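PDB 5W3X: disease resistance protein RRS1 from Arabidopsis thaliana, which acts as a transcription factor recognising the W box and as a disease resistance protein against fungal and bacterial pathogens, the part modelled being its WRKY DNA-binding domain. Local coordinates for residues K28-L31 / P36-Y39; W20-Y25 / C50-Q55; Y40-K45 / S72-P77. All blocks are in the same frame, centred on the assembly; numbering follows the deposited sequence.

How the interactions relate
All three contacts lie in one WRKY domain, a four-stranded antiparallel sheet with a zinc ion near one end. Along the chain, interaction 1 is nested within the loop closed by interaction 2, whose segments alternate with those of interaction 3. Interaction 1, where strand 22-28 runs into the loop leading to strand 37-42, lies far from the metal, its centre about 21 Å from that of interaction 3 and about 16 Å from that of interaction 2. Interactions 2 and 3, centres about 6 Å apart, share the zinc, bound by Cys-50 and by Cys-42, His-74 and His-76 respectively. Strand 37-42, flanked by 22-28 and 53-58, runs from hairpin loop to metal site and so ties the signature strand to the zinc.

Interaction 1 (K28-L31 / P36-Y39); sequences KDIL and PRGY
The first beta hairpin of the WRKY domain opens into its loop here, where Lys-28 and Arg-37 form the last antiparallel hydrogen-bonded pair between strands 22-28 and 37-42. Lys-28 N gives a bond to Arg-37 O at 3.0 Å, and Arg-37 N returns one to Lys-28 O at 2.9 Å. Beyond this pair the backbones stay close, Asp-29 CA to Pro-36 CA 4.2 Å, while Asp-29 OD1 rests against Pro-36 CB at 3.7 Å, the two side chains running alongside each other.

Ile-30 does most of the apolar packing. Its CG1 meets Arg-37 CB at 3.7 Å, and CD1 sits over one face of the guanidinium, 4.1 Å above its plane and over its centre. The arginine sends CG anti to its own backbone N (chi1 178°) and then bends at chi3 (-50°), which folds the flat group back over the isoleucine. From the opposite direction Tyr-39 brings its OH to 3.9 Å from Ile-30 CD1.

The polar ends have other partners: Arg-37 NH1 bonds Gln-57 OE1 on strand 53-58, while a polar and a basic side chain of another protein's chain take Lys-28 NZ and Asp-29 OD2. Gly-38 and Tyr-39 carry the sheet onward, through backbone bonds to Val-56 on strand 53-58 and to Tyr-25 and Gly-26 on strand 22-28.

Interaction 2 (W20-Y25 / C50-Q55); sequences WTWRKY and CKATKQ. With ZN (zinc ion), chain G.
The indole of Trp-22 has the Lys-54 chain laid across one face and the backbone of Ala-52 at its edge. On that face CE of Lys-54 stands almost directly above the five-membered ring, 3.6 Å from its centroid and only 7° off the normal, a close CH-pi contact. The ammonium follows in a cation-pi contact, NZ lying 3.9 Å from the same centroid but displaced 29° from the normal toward NE1 and CD1. Farther back, CD passes over CE2 and CZ2 of the six-membered ring. The lysine therefore covers this face of the indole with its methylenes as well as its charge: chi1 of 76° sets CG between backbone N and carbonyl carbon, and from there the chain runs extended across the ring.

Ala-52 comes to the benzo end of the indole. Its O lies near the ring plane, 3.5 Å from Trp-22 CZ3, and its CB touches Trp-22 CH2 at 4.2 Å.

Asp-18 and Glu-16 form salt bridges with Lys-54 NZ, so the cation is shared between carboxylates and indole, and Asp-18 also takes a weak hydrogen bond from Trp-22 NE1. The ring of His-74 meets the Trp-22 ring steeply inclined, joining the tryptophan to the metal site. Cys-50, at the start of segment 50-55, binds the zinc ion through SG at 2.1 Å; the same sulfur accepts a weak bond from Ala-52 N.

Strand 37-42 lies between strands 22-28 and 53-58 in the sheet, and Trp-22 and Lys-54 meet across it over the face that carries Tyr-40. Trp-22 begins the WRKY signature (Trp-Arg-Lys-Tyr-Gly-Gln-Lys, 22-28) that names the domain, and its packing beside a zinc site is characteristic of this fold.

Interaction 3 (Y40-K45 / S72-P77); sequences YRCAYK and SEHNHP. With ZN (zinc ion), chain G.
Cys-42 leads from the end of strand 37-42 straight to the zinc ion of the WRKY domain, a Cys2His2 site completed by Cys-50. Its CB lies near His-74 CE1, and with SG swung anti to the backbone N (chi1 -176°) the sulfur reaches the metal at 2.3 Å. There SG lies at the edges of two imidazoles, near the plane of each: it is 3.8 Å from His-74 ND1 and 3.5 Å from His-76 NE2. These separations are those of ligands sharing one metal; the histidines bind it through different nitrogens, His-74 by ND1 at 2.2 Å and His-76 by NE2 at 2.1 Å.

Tyr-44 flanks the site. Its ring directs an edge at a face of the His-76 ring in an offset edge-to-face pair, planes at 64°, and CD2 comes to 3.3 Å from His-76 CE1. Tyr-44 CB adds a CH-pi contact over that ring, while the opposite face takes His-74 CB, so the imidazole is sandwiched. With NE2 on the zinc and ND1 donating to Pro-77 O, a bent bond with the oxygen out of the ring plane, it is held at both nitrogens. The ring of Trp-20 stacks on His-74, and that of His-48 meets Tyr-44 nearly at right angles.

Lys-45 N closes a type I turn on Cys-42 O, and the side chain of Arg-41 adds a second bond through NH1 from the opposite face of the carbonyl plane. Within the turn Tyr-44 N donates to the metal-bound Cys-42 SG at 3.2 Å, a nearly straight bond of 168°.

Interaction 1 (K28-L31 / P36-Y39)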
loop_
_atom_site.group_PDB
_atom_site.type_symbol
_atom_site.label_atom_id
_atom_site.label_comp_id
_atom_site.label_asym_id
_atom_site.label_seq_id
_atom_site.Cartn_x
_atom_site.Cartn_y
_atom_site.Cartn_z
ATOM N N LYS B 28 -6.314 5.498 8.391
ATOM C CA LYS B 28 -6.652 5.602 6.978
ATOM C C LYS B 28 -8.027 6.224 6.723
ATOM O O LYS B 28 -8.951 6.062 7.508
ATOM C CB LYS B 28 -6.574 4.217 6.315
ATOM C CG LYS B 28 -6.398 4.303 4.800
ATOM C CD LYS B 28 -6.127 2.977 4.121
ATOM C CE LYS B 28 -5.809 3.210 2.637
ATOM N NZ LYS B 28 -5.469 1.960 1.897
ATOM N N ASP B 29 -8.168 6.924 5.610
ATOM C CA ASP B 29 -9.488 7.385 5.205
ATOM C C ASP B 29 -10.346 6.197 4.811
ATOM O O ASP B 29 -9.828 5.146 4.417
ATOM C CB ASP B 29 -9.386 8.396 4.067
ATOM C CG ASP B 29 -8.963 9.781 4.556
ATOM O OD1 ASP B 29 -9.413 10.190 5.651
ATOM O OD2 ASP B 29 -8.168 10.449 3.859
ATOM N N ILE B 30 -11.658 6.371 4.940
ATOM C CA ILE B 30 -12.617 5.301 4.733
ATOM C C ILE B 30 -13.718 5.711 3.732
ATOM O O ILE B 30 -14.213 6.844 3.770
ATOM C CB ILE B 30 -13.262 4.893 6.067
ATOM C CG1 ILE B 30 -12.193 4.391 7.037
ATOM C CG2 ILE B 30 -14.309 3.798 5.853
ATOM C CD1 ILE B 30 -11.566 3.057 6.606
ATOM N N LEU B 31 -14.062 4.792 2.830
ATOM C CA LEU B 31 -15.200 4.932 1.926
ATOM C C LEU B 31 -16.404 5.524 2.635
ATOM O O LEU B 31 -16.832 5.010 3.663
ATOM C CB LEU B 31 -15.584 3.569 1.346
ATOM C CG LEU B 31 -16.208 3.421 -0.049
ATOM C CD1 LEU B 31 -17.120 2.178 -0.105
ATOM C CD2 LEU B 31 -16.933 4.657 -0.527
ATOM N N PRO B 36 -11.335 9.792 9.271
ATOM C CA PRO B 36 -10.454 8.632 9.135
ATOM C C PRO B 36 -10.632 7.645 10.275
ATOM O O PRO B 36 -11.079 8.027 11.359
ATOM C CB PRO B 36 -9.057 9.252 9.172
ATOM C CG PRO B 36 -9.226 10.448 10.025
ATOM C CD PRO B 36 -10.595 10.992 9.694
ATOM N N ARG B 37 -10.294 6.386 10.023
ATOM C CA ARG B 37 -10.302 5.371 11.064
ATOM C C ARG B 37 -8.891 5.096 11.581
ATOM O O ARG B 37 -7.939 4.972 10.801
ATOM C CB ARG B 37 -10.933 4.082 10.545
ATOM C CG ARG B 37 -10.951 2.944 11.551
ATOM C CD ARG B 37 -11.771 1.787 11.003
ATOM N NE ARG B 37 -13.061 2.266 10.520
ATOM C CZ ARG B 37 -13.855 1.583 9.702
ATOM N NH1 ARG B 37 -15.009 2.109 9.316
ATOM N NH2 ARG B 37 -13.488 0.386 9.256
ATOM N N GLY B 38 -8.767 5.024 12.901
ATOM C CA GLY B 38 -7.511 4.687 13.546
ATOM C C GLY B 38 -7.523 3.261 14.077
ATOM O O GLY B 38 -8.519 2.808 14.650
ATOM N N TYR B 39 -6.421 2.548 13.870
ATOM C CA TYR B 39 -6.300 1.152 14.293
ATOM C C TYR B 39 -5.179 1.023 15.309
ATOM O O TYR B 39 -4.053 1.473 15.046
ATOM C CB TYR B 39 -5.999 0.239 13.110
ATOM C CG TYR B 39 -7.021 0.284 11.986
ATOM C CD1 TYR B 39 -7.076 1.360 11.120
ATOM C CD2 TYR B 39 -7.885 -0.781 11.763
ATOM C CE1 TYR B 39 -7.996 1.396 10.058
ATOM C CE2 TYR B 39 -8.814 -0.752 10.715
ATOM C CZ TYR B 39 -8.858 0.328 9.869
ATOM O OH TYR B 39 -9.780 0.331 8.836
#

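Interaction 2 (W20-Y25 / C50-Q55)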
loop_
_atom_site.group_PDB
_atom_site.type_symbol
_atom_site.label_atom_id
_atom_site.label_comp_id
_atom_site.label_asym_id
_atom_site.label_seq_id
_atom_site.Cartn_x
_atom_site.Cartn_y
_atom_site.Cartn_z
ATOM N N TRP B 20 -6.351 0.539 29.427
ATOM C CA TRP B 20 -5.258 -0.198 28.798
ATOM C C TRP B 20 -4.230 0.676 28.080
ATOM O O TRP B 20 -4.392 1.889 27.978
ATOM C CB TRP B 20 -5.844 -1.202 27.813
ATOM C CG TRP B 20 -6.945 -2.007 28.412
ATOM C CD1 TRP B 20 -8.280 -1.739 28.351
ATOM C CD2 TRP B 20 -6.810 -3.205 29.182
ATOM N NE1 TRP B 20 -8.989 -2.703 29.026
ATOM C CE2 TRP B 20 -8.109 -3.616 29.544
ATOM C CE3 TRP B 20 -5.718 -3.973 29.595
ATOM C CZ2 TRP B 20 -8.345 -4.763 30.300
ATOM C CZ3 TRP B 20 -5.954 -5.111 30.345
ATOM C CH2 TRP B 20 -7.257 -5.495 30.689
ATOM N N THR B 21 -3.162 0.040 27.602
ATOM C CA THR B 21 -2.116 0.716 26.843
ATOM C C THR B 21 -2.064 0.207 25.403
ATOM O O THR B 21 -2.181 -0.995 25.154
ATOM C CB THR B 21 -0.735 0.536 27.495
ATOM O OG1 THR B 21 -0.509 -0.852 27.766
ATOM C CG2 THR B 21 -0.657 1.324 28.791
ATOM N N TRP B 22 -1.888 1.134 24.464
ATOM C CA TRP B 22 -2.040 0.846 23.041
ATOM C C TRP B 22 -0.908 1.416 22.182
ATOM O O TRP B 22 -0.312 2.430 22.530
ATOM C CB TRP B 22 -3.373 1.406 22.552
ATOM C CG TRP B 22 -4.566 0.932 23.347
ATOM C CD1 TRP B 22 -5.182 1.600 24.367
ATOM C CD2 TRP B 22 -5.294 -0.292 23.177
ATOM N NE1 TRP B 22 -6.236 0.864 24.848
ATOM C CE2 TRP B 22 -6.329 -0.300 24.134
ATOM C CE3 TRP B 22 -5.167 -1.384 22.314
ATOM C CZ2 TRP B 22 -7.230 -1.354 24.251
ATOM C CZ3 TRP B 22 -6.065 -2.430 22.432
ATOM C CH2 TRP B 22 -7.081 -2.407 23.393
ATOM N N ARG B 23 -0.612 0.740 21.072
ATOM C CA ARG B 23 0.318 1.246 20.055
ATOM C C ARG B 23 -0.419 1.283 18.709
ATOM O O ARG B 23 -1.399 0.574 18.515
ATOM C CB ARG B 23 1.580 0.384 19.955
ATOM C CG ARG B 23 2.363 0.266 21.269
ATOM C CD ARG B 23 2.965 1.596 21.733
ATOM N NE ARG B 23 3.189 1.571 23.179
ATOM C CZ ARG B 23 4.285 1.091 23.755
ATOM N NH1 ARG B 23 5.266 0.606 23.008
ATOM N NH2 ARG B 23 4.407 1.095 25.076
ATOM N N LYS B 24 0.051 2.121 17.794
ATOM C CA LYS B 24 -0.625 2.328 16.520
ATOM C C LYS B 24 -0.472 1.141 15.558
ATOM O O LYS B 24 0.581 0.495 15.500
ATOM C CB LYS B 24 -0.090 3.593 15.865
ATOM C CG LYS B 24 -1.100 4.317 15.005
ATOM C CD LYS B 24 -2.300 4.757 15.817
ATOM C CE LYS B 24 -3.340 5.440 14.945
ATOM N NZ LYS B 24 -2.862 6.741 14.389
ATOM N N TYR B 25 -1.526 0.863 14.802
ATOM C CA TYR B 25 -1.471 -0.152 13.758
ATOM C C TYR B 25 -1.755 0.483 12.394
ATOM O O TYR B 25 -1.130 0.145 11.384
ATOM C CB TYR B 25 -2.474 -1.269 14.035
ATOM C CG TYR B 25 -2.471 -2.373 12.990
ATOM C CD1 TYR B 25 -3.284 -2.298 11.860
ATOM C CD2 TYR B 25 -1.633 -3.481 13.123
ATOM C CE1 TYR B 25 -3.272 -3.311 10.902
ATOM C CE2 TYR B 25 -1.613 -4.487 12.177
ATOM C CZ TYR B 25 -2.436 -4.404 11.070
ATOM O OH TYR B 25 -2.408 -5.413 10.132
ATOM N N CYS B 50 -0.594 -10.661 23.622
ATOM C CA CYS B 50 -1.957 -10.137 23.770
ATOM C C CYS B 50 -2.569 -9.812 22.407
ATOM O O CYS B 50 -1.921 -9.191 21.557
ATOM C CB CYS B 50 -1.965 -8.894 24.674
ATOM S SG CYS B 50 -3.625 -8.174 24.985
ATOM N N LYS B 51 -3.813 -10.236 22.206
ATOM C CA LYS B 51 -4.461 -10.129 20.898
ATOM C C LYS B 51 -5.445 -8.959 20.799
ATOM O O LYS B 51 -6.078 -8.740 19.758
ATOM C CB LYS B 51 -5.179 -11.440 20.568
ATOM C CG LYS B 51 -4.246 -12.606 20.309
ATOM C CD LYS B 51 -5.024 -13.853 19.912
ATOM C CE LYS B 51 -4.089 -14.978 19.499
ATOM N NZ LYS B 51 -4.835 -16.191 19.061
ATOM N N ALA B 52 -5.562 -8.208 21.885
ATOM C CA ALA B 52 -6.533 -7.126 21.966
ATOM C C ALA B 52 -6.224 -6.002 20.974
ATOM O O ALA B 52 -5.110 -5.486 20.931
ATOM C CB ALA B 52 -6.591 -6.585 23.384
ATOM N N THR B 53 -7.218 -5.653 20.164
ATOM C CA THR B 53 -7.118 -4.531 19.236
ATOM C C THR B 53 -8.284 -3.567 19.430
ATOM O O THR B 53 -9.312 -3.924 20.006
ATOM C CB THR B 53 -7.111 -5.002 17.780
ATOM O OG1 THR B 53 -8.364 -5.626 17.494
ATOM C CG2 THR B 53 -6.000 -6.012 17.549
ATOM N N LYS B 54 -8.134 -2.340 18.951
ATOM C CA LYS B 54 -9.278 -1.437 18.929
ATOM C C LYS B 54 -9.251 -0.507 17.727
ATOM O O LYS B 54 -8.192 -0.171 17.203
ATOM C CB LYS B 54 -9.373 -0.642 20.239
ATOM C CG LYS B 54 -8.399 0.502 20.421
ATOM C CD LYS B 54 -8.807 1.327 21.644
ATOM C CE LYS B 54 -7.824 2.443 21.949
ATOM N NZ LYS B 54 -8.275 3.244 23.125
ATOM N N GLN B 55 -10.451 -0.138 17.285
ATOM C CA GLN B 55 -10.661 0.747 16.152
ATOM C C GLN B 55 -11.444 1.960 16.600
ATOM O O GLN B 55 -12.430 1.837 17.326
ATOM C CB GLN B 55 -11.433 0.032 15.047
ATOM C CG GLN B 55 -11.607 -1.446 15.295
ATOM C CD GLN B 55 -10.387 -2.202 14.876
ATOM O OE1 GLN B 55 -9.806 -1.903 13.837
ATOM N NE2 GLN B 55 -9.965 -3.163 15.687
HETATM ZN ZN ZN G . -3.276 -6.388 26.120
#

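Interaction 3 (Y40-K45 / S72-P77)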
loop_
_atom_site.group_PDB
_atom_site.type_symbol
_atom_site.label_atom_id
_atom_site.label_comp_id
_atom_site.label_asym_id
_atom_site.label_seq_id
_atom_site.Cartn_x
_atom_site.Cartn_y
_atom_site.Cartn_z
ATOM N N TYR B 40 -5.494 0.384 16.435
ATOM C CA TYR B 40 -4.582 0.188 17.554
ATOM C C TYR B 40 -4.534 -1.290 17.918
ATOM O O TYR B 40 -5.496 -2.025 17.687
ATOM C CB TYR B 40 -5.022 0.996 18.783
ATOM C CG TYR B 40 -5.132 2.477 18.551
ATOM C CD1 TYR B 40 -6.277 3.019 17.979
ATOM C CD2 TYR B 40 -4.102 3.341 18.913
ATOM C CE1 TYR B 40 -6.393 4.369 17.758
ATOM C CE2 TYR B 40 -4.213 4.704 18.693
ATOM C CZ TYR B 40 -5.366 5.208 18.113
ATOM O OH TYR B 40 -5.499 6.556 17.882
ATOM N N ARG B 41 -3.417 -1.702 18.513
ATOM C CA ARG B 41 -3.235 -3.050 19.057
ATOM C C ARG B 41 -2.594 -2.866 20.420
ATOM O O ARG B 41 -2.151 -1.758 20.719
ATOM C CB ARG B 41 -2.387 -3.905 18.109
ATOM C CG ARG B 41 -1.047 -3.281 17.675
ATOM C CD ARG B 41 0.113 -3.691 18.597
ATOM N NE ARG B 41 1.408 -3.251 18.083
ATOM C CZ ARG B 41 2.486 -3.047 18.832
ATOM N NH1 ARG B 41 2.427 -3.216 20.143
ATOM N NH2 ARG B 41 3.618 -2.652 18.270
ATOM N N CYS B 42 -2.612 -3.880 21.283
ATOM C CA CYS B 42 -2.101 -3.717 22.650
ATOM C C CYS B 42 -0.588 -3.491 22.758
ATOM O O CYS B 42 0.195 -4.039 21.988
ATOM C CB CYS B 42 -2.465 -4.931 23.517
ATOM S SG CYS B 42 -1.950 -4.717 25.254
ATOM N N ALA B 43 -0.176 -2.693 23.735
ATOM C CA ALA B 43 1.249 -2.463 23.967
ATOM C C ALA B 43 1.977 -3.743 24.384
ATOM O O ALA B 43 3.205 -3.812 24.315
ATOM C CB ALA B 43 1.445 -1.385 25.019
ATOM N N TYR B 44 1.226 -4.757 24.809
ATOM C CA TYR B 44 1.818 -6.029 25.220
ATOM C C TYR B 44 1.536 -7.139 24.212
ATOM O O TYR B 44 1.521 -8.321 24.563
ATOM C CB TYR B 44 1.295 -6.437 26.602
ATOM C CG TYR B 44 1.510 -5.376 27.652
ATOM C CD1 TYR B 44 2.749 -5.219 28.269
ATOM C CD2 TYR B 44 0.480 -4.518 28.016
ATOM C CE1 TYR B 44 2.954 -4.238 29.232
ATOM C CE2 TYR B 44 0.672 -3.534 28.973
ATOM C CZ TYR B 44 1.907 -3.397 29.578
ATOM O OH TYR B 44 2.083 -2.415 30.529
ATOM N N LYS B 45 1.356 -6.761 22.949
ATOM C CA LYS B 45 1.167 -7.746 21.896
ATOM C C LYS B 45 2.383 -8.652 21.754
ATOM O O LYS B 45 2.254 -9.851 21.546
ATOM C CB LYS B 45 0.890 -7.061 20.559
ATOM C CG LYS B 45 0.789 -8.030 19.380
ATOM C CD LYS B 45 0.383 -7.308 18.104
ATOM C CE LYS B 45 0.244 -8.269 16.941
ATOM N NZ LYS B 45 -0.668 -9.390 17.287
ATOM N N SER B 72 -11.108 -8.992 20.701
ATOM C CA SER B 72 -10.328 -9.933 21.511
ATOM C C SER B 72 -10.039 -9.394 22.913
ATOM O O SER B 72 -10.071 -8.192 23.167
ATOM C CB SER B 72 -9.016 -10.308 20.814
ATOM N N GLU B 73 -9.745 -10.308 23.826
ATOM C CA GLU B 73 -9.593 -9.960 25.231
ATOM C C GLU B 73 -8.120 -9.851 25.585
ATOM O O GLU B 73 -7.285 -10.556 25.018
ATOM C CB GLU B 73 -10.287 -11.001 26.121
ATOM C CG GLU B 73 -11.744 -11.300 25.741
ATOM C CD GLU B 73 -11.888 -12.165 24.491
ATOM O OE1 GLU B 73 -10.854 -12.601 23.939
ATOM O OE2 GLU B 73 -13.036 -12.390 24.049
ATOM N N HIS B 74 -7.801 -8.966 26.521
ATOM C CA HIS B 74 -6.438 -8.875 27.021
ATOM C C HIS B 74 -6.091 -10.132 27.814
ATOM O O HIS B 74 -6.925 -10.644 28.559
ATOM C CB HIS B 74 -6.266 -7.634 27.890
ATOM C CG HIS B 74 -6.396 -6.348 27.139
ATOM N ND1 HIS B 74 -5.305 -5.657 26.655
ATOM C CD2 HIS B 74 -7.486 -5.621 26.795
ATOM C CE1 HIS B 74 -5.718 -4.559 26.045
ATOM N NE2 HIS B 74 -7.036 -4.514 26.116
ATOM N N ASN B 75 -4.874 -10.640 27.637
ATOM C CA ASN B 75 -4.421 -11.815 28.387
ATOM C C ASN B 75 -3.490 -11.426 29.526
ATOM O O ASN B 75 -2.516 -12.118 29.812
ATOM C CB ASN B 75 -3.729 -12.823 27.458
ATOM C CG ASN B 75 -2.430 -12.289 26.856
ATOM O OD1 ASN B 75 -2.078 -11.119 27.027
ATOM N ND2 ASN B 75 -1.720 -13.151 26.131
ATOM N N HIS B 76 -3.804 -10.318 30.184
ATOM C CA HIS B 76 -2.972 -9.799 31.266
ATOM C C HIS B 76 -3.767 -8.758 32.050
ATOM O O HIS B 76 -4.721 -8.188 31.522
ATOM C CB HIS B 76 -1.687 -9.191 30.706
ATOM C CG HIS B 76 -1.933 -8.090 29.727
ATOM N ND1 HIS B 76 -2.035 -6.768 30.107
ATOM C CD2 HIS B 76 -2.128 -8.114 28.387
ATOM C CE1 HIS B 76 -2.270 -6.026 29.040
ATOM N NE2 HIS B 76 -2.325 -6.818 27.984
ATOM N N PRO B 77 -3.389 -8.514 33.316
ATOM C CA PRO B 77 -4.123 -7.513 34.099
ATOM C C PRO B 77 -3.935 -6.098 33.563
ATOM O O PRO B 77 -3.048 -5.867 32.741
ATOM C CB PRO B 77 -3.517 -7.647 35.504
ATOM C CG PRO B 77 -2.169 -8.268 35.285
ATOM C CD PRO B 77 -2.354 -9.194 34.119
HETATM ZN ZN ZN G . -3.276 -6.388 26.120
#